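Regulatory protein RecX (Lactobacillus reuteri, PDB 3D5L) probably modulates the activity of RecA, the recombinase of DNA repair, as a member of the RecX family. Local coordinates at residues R17-I20 / K25-F28; K8-K13 / N19-G24; K168-Y173 / Q183-G188; K127-I132 / E156-L161. One frame throughout, in Å; residues are numbered along the deposited sequence.

Contact 1 of 4, residues R17-I20 / K25-F28; sequences RYNI and KYAF. With SO4 (sulfate ion), chain C.
The aromatic rings of Y26 and F28 meet strand 17-20 in different ways. CB of N19 sits at the edge of the Y26 ring, in its plane, 3.6 Å from Y26 CE1. The amide of N19 stands steeply against this ring, with 78° between the two planes. One face of the Y26 ring carries the backbone N of F28, offset toward the rim. The F28 ring presents a face to I20, and I20 CG2 lies 4.3 Å from F28 CZ, off the ring centre. CG2 is set anti to the backbone N of I20, and this branch makes the apolar touch.

The backbones form a hairpin of strands 17-22 and 25-31 with a classic beta bulge. A27 and F28 together face I20. I20 N donates to F28 O at 2.9 Å. I20 O takes A27 N at 2.7 Å and a weak second bond from F28 N. One carbonyl thus serves two successive NH groups.

A sulfate ion, probably from the crystallisation liquor, lies at the R17 end. Its O1 is in the plane of the guanidinium, at the edge, where R17 NE (3.1 Å) and R17 NH2 (3.0 Å) both donate. NH1 of R17 pairs with D58 of helix 48-71. One water donates to N19 OD1 and to the sulfate, and accepts from Y26 OH at 2.6 Å. The N19 amide is also bonded to E10 and Q12. R17, Q12 and the water thus offer donors to an anion here, but the sulfate does not identify a natural ligand.

Contact 2 of 4, residues K8-K13 / N19-G24; sequences KIEAQK and NIYLDG. With SO4 (sulfate ion), chain C.
K8 lays its aliphatic chain over one face of the Y21 ring. The two side chains run side by side and point the same way. K8 CD is 3.9 Å from Y21 CD2 and makes a CH-pi contact, offset toward the rim. CG of K8 is anti to the backbone N (chi1 -175°), and a bend at chi3 (-69°) brings NZ back over the ring. There it makes a cation-pi contact, with NZ 4.6 Å from the Y21 ring centroid.

E10 CG lies at the edge of the same ring, near its plane, and the E10 carboxylate stands 82° to the ring. OE1 of E10 takes two donors. N19 ND2 gives the firmer bond, 3.0 Å to E10 OE1, on the anti lone pair of that oxygen. Y21 OH adds a weak one.

These residues share one face of a beta hairpin formed by strands 4-11 and 17-22. K8 with Y21 and E10 with N19 are antiparallel hydrogen-bonded pairs. I9 with I20 is the non-hydrogen-bonded pair between them, and both of its side chains lie on the other face. N19 N donates to E10 O at 2.8 Å. E10 N returns a bond to N19 O.

Past the end of strand 4-11, Q12 crosses N19 at about a right angle. Q12 NE2 donates to N19 OD1 at 3.0 Å, from above the carbonyl plane and not along a lone pair. The same Q12 NE2 donates at 2.9 Å to O1 of the sulfate that also binds R17.

Contact 3 of 4, residues K168-Y173 / Q183-G188; sequences KLFRRY and QKVQQG
Two CH-pi contacts join the helices. CG of K184 sits over the centre of one face of the Y173 ring, 3.5 Å from Y173 CE2. The K184 chain bends at chi2 (66°), which brings CE beside the Y173 hydroxyl. The opposite face of this ring is covered by CG of R172. In the second contact, V185 CG2 stands over the centre of the F170 ring, 3.7 Å from F170 CD2.

Purely aliphatic packing adds L169. Its CB lies 3.9 Å from V185 CG2, and its CD1 rests 4.1 Å from G188 CA. A side chain on G188 would clash with this leucine methyl.

The segments 168-172 and 183-188 run roughly antiparallel at 139°, with axes 9.3 Å apart. They belong to helices 155-172 and 178-191 in the third three-helix domain of RecX. Y173 is the first residue to leave the helical conformation. With an alanine in place of Y173, the methylenes of K184 would probably lose the ring face they rest on, and that chain would turn more freely. The chemistry implies apolar packing between these segments, with a polar link beside it, a hydrogen bond from R181 to F170 O.

Contact 4 of 4, residues K127-I132 / E156-L161; sequences KGPGII and EVQAEL
Between K127 and P129, the two residues that touch helix 155-172, the carbonyl O of G128 is gripped by two backbone NH groups. I132 N donates to G128 O at 3.0 Å, and I131 N gives a weak bond at 3.2 Å. G128 is the N-cap of helix 129-138. P129 follows in the first turn, where a proline nitrogen has no hydrogen to contribute and none is needed.

The proline ring meets the amide of Q158. CG of P129 lies 3.8 Å from Q158 CD. P129 CG and P129 CD are each 3.9 Å from Q158 OE1. The two side chains approach at a slant. CG of Q158 is anti to its carbonyl carbon (chi1 -77°), and the extended chain beyond it carries the amide across to the proline. NE2 of Q158 also makes a weak hydrogen bond to F153 O. With a glycine here, the P129 ring would probably lose the amide packed against it, and F153 O its weak bond from NE2.

The second touch is slighter. L161 CD1 comes within 4.1 Å of K127 O, an apolar methyl set beside a backbone oxygen. The whole join is small and buries only 118 Å².

The contact links the second and third three-helix domains, each assigned to the helix-turn-helix clan. V157 packs on I122 of helix 110-124, and L161 on L126 and F153. G128 and G130 form backbone hydrogen bonds with K192 and G193, just beyond helix 178-191, while Q158 also touches V198 of helix 196-202.

In the fold
From the N terminus, contact 2 closes the first hairpin, between strands 4-11 and 17-22. Contact 1 closes the next, between strands 17-22 and 25-31. They share N19 and I20 on the middle strand, so they overlap in one antiparallel sheet, and both touch the sulfate. The chain then passes helix 32-37 and strand 45-46, which joins the sheet beside strand 4-11, before helix 48-71. Contact 4 closes a longer loop, from the start of helix 129-138 to helix 155-172. Contact 3 follows in series, near the other end of that helix, where the chain turns back into helix 178-191. Contacts 3 and 4 have centres about 15 Å apart; contact 1 lies about 68 Å from contact 3, centre to centre.

Contact 1 of 4, residues R17-I20 / K25-F28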
loop_
_atom_site.group_PDB
_atom_site.type_symbol
_atom_site.label_atom_id
_atom_site.label_comp_id
_atom_site.label_asym_id
_atom_site.label_seq_id
_atom_site.Cartn_x
_atom_site.Cartn_y
_atom_site.Cartn_z
ATOM N N ARG A 17 -6.065 -0.829 25.579
ATOM C CA ARG A 17 -7.099 0.152 25.884
ATOM C C ARG A 17 -7.349 0.196 27.383
ATOM O O ARG A 17 -7.144 -0.805 28.077
ATOM C CB ARG A 17 -8.400 -0.226 25.185
ATOM C CG ARG A 17 -8.258 -0.696 23.750
ATOM C CD ARG A 17 -8.454 0.429 22.795
ATOM N NE ARG A 17 -9.698 1.151 23.051
ATOM C CZ ARG A 17 -9.923 2.381 22.610
ATOM N NH1 ARG A 17 -8.987 2.996 21.894
ATOM N NH2 ARG A 17 -11.056 3.006 22.902
ATOM N N TYR A 18 -7.819 1.348 27.872
ATOM C CA TYR A 18 -8.093 1.534 29.296
ATOM C C TYR A 18 -9.432 2.195 29.568
ATOM O O TYR A 18 -9.929 2.975 28.756
ATOM C CB TYR A 18 -7.003 2.388 29.931
ATOM C CG TYR A 18 -5.625 1.789 29.812
ATOM C CD1 TYR A 18 -5.111 0.960 30.818
ATOM C CD2 TYR A 18 -4.845 2.013 28.672
ATOM C CE1 TYR A 18 -3.854 0.374 30.691
ATOM C CE2 TYR A 18 -3.593 1.431 28.534
ATOM C CZ TYR A 18 -3.098 0.613 29.545
ATOM O OH TYR A 18 -1.836 0.061 29.417
ATOM N N ASN A 19 -10.008 1.875 30.720
ATOM C CA ASN A 19 -11.266 2.469 31.138
ATOM C C ASN A 19 -10.922 3.546 32.160
ATOM O O ASN A 19 -10.199 3.281 33.122
ATOM C CB ASN A 19 -12.189 1.422 31.778
ATOM C CG ASN A 19 -12.641 0.362 30.794
ATOM O OD1 ASN A 19 -12.981 0.667 29.653
ATOM N ND2 ASN A 19 -12.664 -0.893 31.237
ATOM N N ILE A 20 -11.430 4.758 31.939
ATOM C CA ILE A 20 -11.173 5.881 32.838
ATOM C C ILE A 20 -12.401 6.252 33.662
ATOM O O ILE A 20 -13.493 6.447 33.128
ATOM C CB ILE A 20 -10.693 7.130 32.060
ATOM C CG1 ILE A 20 -9.242 6.943 31.608
ATOM C CG2 ILE A 20 -10.769 8.367 32.942
ATOM C CD1 ILE A 20 -9.020 5.752 30.723
ATOM N N LYS A 25 -16.730 7.231 38.941
ATOM C CA LYS A 25 -17.632 6.694 37.914
ATOM C C LYS A 25 -16.992 6.559 36.528
ATOM O O LYS A 25 -16.221 7.424 36.099
ATOM C CB LYS A 25 -18.869 7.586 37.780
ATOM C CG LYS A 25 -19.497 8.016 39.096
ATOM C CD LYS A 25 -20.603 9.035 38.848
ATOM C CE LYS A 25 -21.181 9.588 40.149
ATOM N NZ LYS A 25 -22.212 10.635 39.873
ATOM N N TYR A 26 -17.333 5.482 35.824
ATOM C CA TYR A 26 -16.803 5.253 34.487
ATOM C C TYR A 26 -17.122 6.438 33.587
ATOM O O TYR A 26 -18.271 6.885 33.525
ATOM C CB TYR A 26 -17.407 3.993 33.875
ATOM C CG TYR A 26 -16.953 3.764 32.448
ATOM C CD1 TYR A 26 -15.659 3.303 32.167
ATOM C CD2 TYR A 26 -17.795 4.053 31.380
ATOM C CE1 TYR A 26 -15.221 3.145 30.857
ATOM C CE2 TYR A 26 -17.368 3.898 30.064
ATOM C CZ TYR A 26 -16.085 3.447 29.811
ATOM O OH TYR A 26 -15.665 3.306 28.509
ATOM N N ALA A 27 -16.108 6.938 32.883
ATOM C CA ALA A 27 -16.285 8.081 31.988
ATOM C C ALA A 27 -16.023 7.765 30.513
ATOM O O ALA A 27 -16.891 7.983 29.666
ATOM C CB ALA A 27 -15.400 9.233 32.436
ATOM N N PHE A 28 -14.838 7.256 30.190
ATOM C CA PHE A 28 -14.538 6.956 28.790
ATOM C C PHE A 28 -13.302 6.091 28.611
ATOM O O PHE A 28 -12.501 5.928 29.536
ATOM C CB PHE A 28 -14.389 8.264 27.994
ATOM C CG PHE A 28 -13.332 9.177 28.526
ATOM C CD1 PHE A 28 -11.998 8.997 28.179
ATOM C CD2 PHE A 28 -13.666 10.215 29.388
ATOM C CE1 PHE A 28 -11.013 9.839 28.682
ATOM C CE2 PHE A 28 -12.691 11.060 29.896
ATOM C CZ PHE A 28 -11.359 10.874 29.543
HETATM S S SO4 C . -13.863 0.855 23.490
HETATM O O1 SO4 C . -12.591 0.814 24.235
HETATM O O2 SO4 C . -14.963 0.954 24.467
HETATM O O3 SO4 C . -14.024 -0.361 22.680
HETATM O O4 SO4 C . -13.859 2.020 22.579
HETATM O O HOH W 1 -15.031 0.944 27.597
#

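Contact 2 of 4, residues K8-K13 / N19-G24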
loop_
_atom_site.group_PDB
_atom_site.type_symbol
_atom_site.label_atom_id
_atom_site.label_comp_id
_atom_site.label_asym_id
_atom_site.label_seq_id
_atom_site.Cartn_x
_atom_site.Cartn_y
_atom_site.Cartn_z
ATOM N N LYS A 8 -9.753 6.389 38.903
ATOM C CA LYS A 8 -9.248 5.059 38.617
ATOM C C LYS A 8 -9.010 4.858 37.126
ATOM O O LYS A 8 -9.641 5.489 36.285
ATOM C CB LYS A 8 -10.243 4.004 39.118
ATOM C CG LYS A 8 -9.762 2.576 38.966
ATOM C CD LYS A 8 -10.929 1.606 38.842
ATOM C CE LYS A 8 -11.724 1.462 40.131
ATOM N NZ LYS A 8 -12.859 0.483 39.978
ATOM N N ILE A 9 -8.085 3.963 36.813
ATOM C CA ILE A 9 -7.760 3.632 35.436
ATOM C C ILE A 9 -7.621 2.124 35.430
ATOM O O ILE A 9 -6.750 1.572 36.092
ATOM C CB ILE A 9 -6.438 4.276 35.005
ATOM C CG1 ILE A 9 -6.565 5.801 35.075
ATOM C CG2 ILE A 9 -6.076 3.825 33.603
ATOM C CD1 ILE A 9 -5.284 6.547 34.735
ATOM N N GLU A 10 -8.499 1.445 34.711
ATOM C CA GLU A 10 -8.418 -0.002 34.687
ATOM C C GLU A 10 -8.223 -0.517 33.274
ATOM O O GLU A 10 -8.853 -0.040 32.327
ATOM C CB GLU A 10 -9.678 -0.615 35.300
ATOM C CG GLU A 10 -10.915 -0.507 34.433
ATOM C CD GLU A 10 -12.000 -1.472 34.868
ATOM O OE1 GLU A 10 -12.944 -1.716 34.077
ATOM O OE2 GLU A 10 -11.901 -1.984 36.006
ATOM N N ALA A 11 -7.340 -1.490 33.133
ATOM C CA ALA A 11 -7.064 -2.063 31.835
ATOM C C ALA A 11 -8.277 -2.873 31.423
ATOM O O ALA A 11 -8.888 -3.543 32.251
ATOM C CB ALA A 11 -5.831 -2.962 31.906
ATOM N N GLN A 12 -8.644 -2.797 30.152
ATOM C CA GLN A 12 -9.775 -3.566 29.678
ATOM C C GLN A 12 -9.276 -5.007 29.624
ATOM O O GLN A 12 -8.108 -5.269 29.905
ATOM C CB GLN A 12 -10.198 -3.084 28.288
ATOM C CG GLN A 12 -10.455 -1.590 28.214
ATOM C CD GLN A 12 -11.115 -1.171 26.911
ATOM O OE1 GLN A 12 -10.965 -1.837 25.884
ATOM N NE2 GLN A 12 -11.827 -0.049 26.940
ATOM N N LYS A 13 -10.151 -5.938 29.260
ATOM C CA LYS A 13 -9.757 -7.340 29.178
ATOM C C LYS A 13 -8.637 -7.535 28.149
ATOM O O LYS A 13 -7.661 -8.240 28.408
ATOM C CB LYS A 13 -10.972 -8.205 28.823
ATOM C CG LYS A 13 -10.688 -9.698 28.798
ATOM C CD LYS A 13 -11.952 -10.500 28.508
ATOM C CE LYS A 13 -11.692 -11.997 28.594
ATOM N NZ LYS A 13 -11.200 -12.434 29.955
ATOM N N ASN A 19 -10.008 1.875 30.720
ATOM C CA ASN A 19 -11.266 2.469 31.138
ATOM C C ASN A 19 -10.922 3.546 32.160
ATOM O O ASN A 19 -10.199 3.281 33.122
ATOM C CB ASN A 19 -12.189 1.422 31.778
ATOM C CG ASN A 19 -12.641 0.362 30.794
ATOM O OD1 ASN A 19 -12.981 0.667 29.653
ATOM N ND2 ASN A 19 -12.664 -0.893 31.237
ATOM N N ILE A 20 -11.430 4.758 31.939
ATOM C CA ILE A 20 -11.173 5.881 32.838
ATOM C C ILE A 20 -12.401 6.252 33.662
ATOM O O ILE A 20 -13.493 6.447 33.128
ATOM C CB ILE A 20 -10.693 7.130 32.060
ATOM C CG1 ILE A 20 -9.242 6.943 31.608
ATOM C CG2 ILE A 20 -10.769 8.367 32.942
ATOM C CD1 ILE A 20 -9.020 5.752 30.723
ATOM N N TYR A 21 -12.205 6.341 34.973
ATOM C CA TYR A 21 -13.265 6.693 35.909
ATOM C C TYR A 21 -13.023 8.086 36.468
ATOM O O TYR A 21 -11.945 8.381 36.979
ATOM C CB TYR A 21 -13.301 5.698 37.071
ATOM C CG TYR A 21 -13.693 4.296 36.676
ATOM C CD1 TYR A 21 -14.937 3.772 37.023
ATOM C CD2 TYR A 21 -12.823 3.493 35.942
ATOM C CE1 TYR A 21 -15.306 2.472 36.645
ATOM C CE2 TYR A 21 -13.176 2.205 35.559
ATOM C CZ TYR A 21 -14.415 1.703 35.911
ATOM O OH TYR A 21 -14.758 0.432 35.503
ATOM N N LEU A 22 -14.032 8.940 36.368
ATOM C CA LEU A 22 -13.921 10.292 36.889
ATOM C C LEU A 22 -14.774 10.407 38.142
ATOM O O LEU A 22 -15.984 10.161 38.109
ATOM C CB LEU A 22 -14.377 11.311 35.841
ATOM C CG LEU A 22 -13.446 11.422 34.632
ATOM C CD1 LEU A 22 -14.073 12.298 33.557
ATOM C CD2 LEU A 22 -12.115 11.988 35.082
ATOM N N ASP A 23 -14.134 10.745 39.257
ATOM C CA ASP A 23 -14.844 10.908 40.523
ATOM C C ASP A 23 -15.645 9.669 40.910
ATOM O O ASP A 23 -16.811 9.768 41.306
ATOM C CB ASP A 23 -15.769 12.125 40.432
ATOM C CG ASP A 23 -15.017 13.397 40.082
ATOM O OD1 ASP A 23 -14.203 13.864 40.916
ATOM O OD2 ASP A 23 -15.240 13.927 38.971
ATOM N N GLY A 24 -15.010 8.503 40.784
ATOM C CA GLY A 24 -15.653 7.250 41.139
ATOM C C GLY A 24 -16.588 6.624 40.119
ATOM O O GLY A 24 -17.176 5.578 40.403
HETATM S S SO4 C . -13.863 0.855 23.490
HETATM O O1 SO4 C . -12.591 0.814 24.235
HETATM O O2 SO4 C . -14.963 0.954 24.467
HETATM O O3 SO4 C . -14.024 -0.361 22.680
HETATM O O4 SO4 C . -13.859 2.020 22.579
#

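Contact 3 of 4, residues K168-Y173 / Q183-G188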
loop_
_atom_site.group_PDB
_atom_site.type_symbol
_atom_site.label_atom_id
_atom_site.label_comp_id
_atom_site.label_asym_id
_atom_site.label_seq_id
_atom_site.Cartn_x
_atom_site.Cartn_y
_atom_site.Cartn_z
ATOM N N LYS A 168 4.049 -17.696 -28.090
ATOM C CA LYS A 168 2.661 -17.903 -27.726
ATOM C C LYS A 168 1.773 -17.094 -28.676
ATOM O O LYS A 168 0.668 -17.523 -29.008
ATOM C CB LYS A 168 2.460 -17.479 -26.266
ATOM C CG LYS A 168 1.028 -17.430 -25.773
ATOM C CD LYS A 168 1.017 -17.244 -24.255
ATOM C CE LYS A 168 -0.328 -16.763 -23.734
ATOM N NZ LYS A 168 -0.591 -15.327 -24.051
ATOM N N LEU A 169 2.260 -15.934 -29.120
ATOM C CA LEU A 169 1.500 -15.101 -30.051
ATOM C C LEU A 169 1.564 -15.701 -31.459
ATOM O O LEU A 169 0.594 -15.638 -32.207
ATOM C CB LEU A 169 2.041 -13.658 -30.073
ATOM C CG LEU A 169 1.950 -12.881 -28.752
ATOM C CD1 LEU A 169 2.516 -11.485 -28.934
ATOM C CD2 LEU A 169 0.506 -12.796 -28.285
ATOM N N PHE A 170 2.704 -16.288 -31.811
ATOM C CA PHE A 170 2.869 -16.891 -33.128
ATOM C C PHE A 170 2.001 -18.132 -33.282
ATOM O O PHE A 170 1.573 -18.471 -34.393
ATOM C CB PHE A 170 4.338 -17.238 -33.382
ATOM C CG PHE A 170 5.032 -16.268 -34.293
ATOM C CD1 PHE A 170 4.678 -16.179 -35.635
ATOM C CD2 PHE A 170 6.023 -15.423 -33.809
ATOM C CE1 PHE A 170 5.296 -15.262 -36.482
ATOM C CE2 PHE A 170 6.655 -14.495 -34.651
ATOM C CZ PHE A 170 6.289 -14.416 -35.986
ATOM N N ARG A 171 1.740 -18.790 -32.159
ATOM C CA ARG A 171 0.905 -19.979 -32.134
ATOM C C ARG A 171 -0.564 -19.558 -32.095
ATOM O O ARG A 171 -1.421 -20.181 -32.721
ATOM C CB ARG A 171 1.248 -20.833 -30.908
ATOM C CG ARG A 171 0.320 -22.010 -30.697
ATOM C CD ARG A 171 0.976 -23.072 -29.828
ATOM N NE ARG A 171 0.066 -24.176 -29.530
ATOM C CZ ARG A 171 -1.010 -24.071 -28.755
ATOM N NH1 ARG A 171 -1.320 -22.907 -28.191
ATOM N NH2 ARG A 171 -1.778 -25.132 -28.541
ATOM N N ARG A 172 -0.841 -18.480 -31.370
ATOM C CA ARG A 172 -2.194 -17.969 -31.254
ATOM C C ARG A 172 -2.727 -17.402 -32.575
ATOM O O ARG A 172 -3.924 -17.463 -32.826
ATOM C CB ARG A 172 -2.255 -16.888 -30.172
ATOM C CG ARG A 172 -3.629 -16.253 -30.011
ATOM C CD ARG A 172 -3.608 -15.090 -29.030
ATOM N NE ARG A 172 -3.254 -15.509 -27.677
ATOM C CZ ARG A 172 -3.207 -14.691 -26.626
ATOM N NH1 ARG A 172 -3.496 -13.401 -26.772
ATOM N NH2 ARG A 172 -2.865 -15.159 -25.429
ATOM N N TYR A 173 -1.845 -16.852 -33.412
ATOM C CA TYR A 173 -2.255 -16.276 -34.695
ATOM C C TYR A 173 -1.693 -17.043 -35.884
ATOM O O TYR A 173 -1.416 -16.453 -36.938
ATOM C CB TYR A 173 -1.806 -14.817 -34.790
ATOM C CG TYR A 173 -2.402 -13.934 -33.724
ATOM C CD1 TYR A 173 -3.769 -13.652 -33.703
ATOM C CD2 TYR A 173 -1.599 -13.395 -32.717
ATOM C CE1 TYR A 173 -4.325 -12.848 -32.697
ATOM C CE2 TYR A 173 -2.138 -12.595 -31.711
ATOM C CZ TYR A 173 -3.502 -12.323 -31.707
ATOM O OH TYR A 173 -4.034 -11.522 -30.717
ATOM N N GLN A 183 3.277 -8.971 -37.927
ATOM C CA GLN A 183 2.875 -7.662 -37.407
ATOM C C GLN A 183 2.086 -7.796 -36.108
ATOM O O GLN A 183 2.302 -7.042 -35.161
ATOM C CB GLN A 183 2.019 -6.900 -38.426
ATOM C CG GLN A 183 2.665 -6.681 -39.784
ATOM C CD GLN A 183 1.836 -5.765 -40.674
ATOM O OE1 GLN A 183 2.138 -4.578 -40.815
ATOM N NE2 GLN A 183 0.769 -6.309 -41.263
ATOM N N LYS A 184 1.163 -8.749 -36.077
ATOM C CA LYS A 184 0.330 -8.999 -34.903
ATOM C C LYS A 184 1.209 -9.317 -33.682
ATOM O O LYS A 184 0.880 -8.956 -32.551
ATOM C CB LYS A 184 -0.610 -10.179 -35.187
ATOM C CG LYS A 184 -1.797 -10.265 -34.261
ATOM C CD LYS A 184 -2.724 -9.084 -34.466
ATOM C CE LYS A 184 -3.848 -9.077 -33.432
ATOM N NZ LYS A 184 -4.787 -7.947 -33.683
ATOM N N VAL A 185 2.318 -10.007 -33.923
ATOM C CA VAL A 185 3.243 -10.362 -32.855
ATOM C C VAL A 185 4.055 -9.134 -32.432
ATOM O O VAL A 185 4.308 -8.939 -31.247
ATOM C CB VAL A 185 4.211 -11.482 -33.306
ATOM C CG1 VAL A 185 5.238 -11.732 -32.232
ATOM C CG2 VAL A 185 3.430 -12.768 -33.611
ATOM N N GLN A 186 4.462 -8.315 -33.402
ATOM C CA GLN A 186 5.228 -7.101 -33.123
ATOM C C GLN A 186 4.366 -6.178 -32.281
ATOM O O GLN A 186 4.784 -5.697 -31.238
ATOM C CB GLN A 186 5.578 -6.346 -34.405
ATOM C CG GLN A 186 6.419 -7.079 -35.424
ATOM C CD GLN A 186 6.741 -6.191 -36.619
ATOM O OE1 GLN A 186 7.565 -5.274 -36.528
ATOM N NE2 GLN A 186 6.073 -6.447 -37.742
ATOM N N GLN A 187 3.158 -5.921 -32.766
ATOM C CA GLN A 187 2.226 -5.058 -32.069
ATOM C C GLN A 187 1.878 -5.616 -30.689
ATOM O O GLN A 187 1.777 -4.863 -29.717
ATOM C CB GLN A 187 0.964 -4.873 -32.916
ATOM C CG GLN A 187 1.175 -3.934 -34.108
ATOM C CD GLN A 187 0.027 -3.967 -35.120
ATOM O OE1 GLN A 187 -1.147 -3.875 -34.753
ATOM N NE2 GLN A 187 0.370 -4.090 -36.398
ATOM N N GLY A 188 1.703 -6.931 -30.604
ATOM C CA GLY A 188 1.376 -7.542 -29.330
ATOM C C GLY A 188 2.456 -7.282 -28.290
ATOM O O GLY A 188 2.161 -6.964 -27.140
#

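Contact 4 of 4, residues K127-I132 / E156-L161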
loop_
_atom_site.group_PDB
_atom_site.type_symbol
_atom_site.label_atom_id
_atom_site.label_comp_id
_atom_site.label_asym_id
_atom_site.label_seq_id
_atom_site.Cartn_x
_atom_site.Cartn_y
_atom_site.Cartn_z
ATOM N N LYS A 127 4.509 -9.636 -18.936
ATOM C CA LYS A 127 4.277 -8.228 -19.222
ATOM C C LYS A 127 5.628 -7.545 -19.399
ATOM O O LYS A 127 6.633 -7.985 -18.844
ATOM C CB LYS A 127 3.502 -7.564 -18.077
ATOM C CG LYS A 127 2.177 -8.234 -17.727
ATOM C CD LYS A 127 1.455 -7.468 -16.620
ATOM C CE LYS A 127 0.420 -8.335 -15.892
ATOM N NZ LYS A 127 -0.622 -8.901 -16.790
ATOM N N GLY A 128 5.638 -6.472 -20.180
ATOM C CA GLY A 128 6.860 -5.735 -20.428
ATOM C C GLY A 128 6.974 -4.495 -19.558
ATOM O O GLY A 128 6.041 -4.152 -18.835
ATOM N N PRO A 129 8.117 -3.804 -19.601
ATOM C CA PRO A 129 8.345 -2.594 -18.803
ATOM C C PRO A 129 7.278 -1.520 -18.950
ATOM O O PRO A 129 6.851 -0.936 -17.967
ATOM C CB PRO A 129 9.704 -2.114 -19.290
ATOM C CG PRO A 129 10.410 -3.403 -19.561
ATOM C CD PRO A 129 9.346 -4.198 -20.312
ATOM N N GLY A 130 6.869 -1.250 -20.185
ATOM C CA GLY A 130 5.868 -0.226 -20.423
ATOM C C GLY A 130 4.596 -0.443 -19.632
ATOM O O GLY A 130 4.042 0.499 -19.076
ATOM N N ILE A 131 4.134 -1.688 -19.577
ATOM C CA ILE A 131 2.918 -2.018 -18.843
ATOM C C ILE A 131 3.157 -2.048 -17.330
ATOM O O ILE A 131 2.273 -1.659 -16.550
ATOM C CB ILE A 131 2.332 -3.374 -19.338
ATOM C CG1 ILE A 131 1.162 -3.109 -20.295
ATOM C CG2 ILE A 131 1.858 -4.228 -18.172
ATOM C CD1 ILE A 131 1.486 -2.140 -21.424
ATOM N N ILE A 132 4.342 -2.508 -16.922
ATOM C CA ILE A 132 4.682 -2.563 -15.504
ATOM C C ILE A 132 4.681 -1.127 -14.997
ATOM O O ILE A 132 4.088 -0.825 -13.965
ATOM C CB ILE A 132 6.094 -3.150 -15.263
ATOM C CG1 ILE A 132 6.228 -4.526 -15.909
ATOM C CG2 ILE A 132 6.344 -3.274 -13.769
ATOM C CD1 ILE A 132 5.606 -5.638 -15.109
ATOM N N GLU A 156 18.046 -9.257 -21.069
ATOM C CA GLU A 156 18.055 -10.718 -21.054
ATOM C C GLU A 156 16.701 -11.200 -20.515
ATOM O O GLU A 156 16.096 -12.123 -21.064
ATOM C CB GLU A 156 19.191 -11.250 -20.176
ATOM C CG GLU A 156 20.553 -10.591 -20.439
ATOM C CD GLU A 156 20.814 -9.393 -19.527
ATOM O OE1 GLU A 156 21.203 -9.613 -18.355
ATOM O OE2 GLU A 156 20.619 -8.237 -19.970
ATOM N N VAL A 157 16.221 -10.568 -19.443
ATOM C CA VAL A 157 14.932 -10.936 -18.870
ATOM C C VAL A 157 13.843 -10.547 -19.860
ATOM O O VAL A 157 12.912 -11.307 -20.089
ATOM C CB VAL A 157 14.690 -10.231 -17.520
ATOM C CG1 VAL A 157 13.239 -10.369 -17.107
ATOM C CG2 VAL A 157 15.571 -10.849 -16.457
ATOM N N GLN A 158 13.974 -9.362 -20.448
ATOM C CA GLN A 158 13.009 -8.878 -21.430
ATOM C C GLN A 158 12.920 -9.814 -22.629
ATOM O O GLN A 158 11.831 -10.210 -23.031
ATOM C CB GLN A 158 13.393 -7.484 -21.926
ATOM C CG GLN A 158 13.087 -6.351 -20.964
ATOM C CD GLN A 158 13.236 -4.995 -21.624
ATOM O OE1 GLN A 158 12.528 -4.676 -22.589
ATOM N NE2 GLN A 158 14.169 -4.192 -21.123
ATOM N N ALA A 159 14.069 -10.156 -23.205
ATOM C CA ALA A 159 14.106 -11.041 -24.361
ATOM C C ALA A 159 13.600 -12.417 -23.968
ATOM O O ALA A 159 13.006 -13.130 -24.769
ATOM C CB ALA A 159 15.529 -11.147 -24.907
ATOM N N GLU A 160 13.840 -12.788 -22.721
ATOM C CA GLU A 160 13.412 -14.082 -22.233
ATOM C C GLU A 160 11.881 -14.142 -22.174
ATOM O O GLU A 160 11.269 -15.096 -22.673
ATOM C CB GLU A 160 14.019 -14.322 -20.853
ATOM C CG GLU A 160 14.052 -15.770 -20.435
ATOM C CD GLU A 160 12.680 -16.384 -20.426
ATOM O OE1 GLU A 160 11.790 -15.801 -19.769
ATOM O OE2 GLU A 160 12.487 -17.438 -21.076
ATOM N N LEU A 161 11.274 -13.120 -21.572
ATOM C CA LEU A 161 9.819 -13.038 -21.439
ATOM C C LEU A 161 9.136 -12.735 -22.773
ATOM O O LEU A 161 7.991 -13.132 -22.993
ATOM C CB LEU A 161 9.428 -11.951 -20.428
ATOM C CG LEU A 161 9.896 -12.113 -18.979
ATOM C CD1 LEU A 161 9.341 -10.980 -18.153
ATOM C CD2 LEU A 161 9.433 -13.448 -18.415
#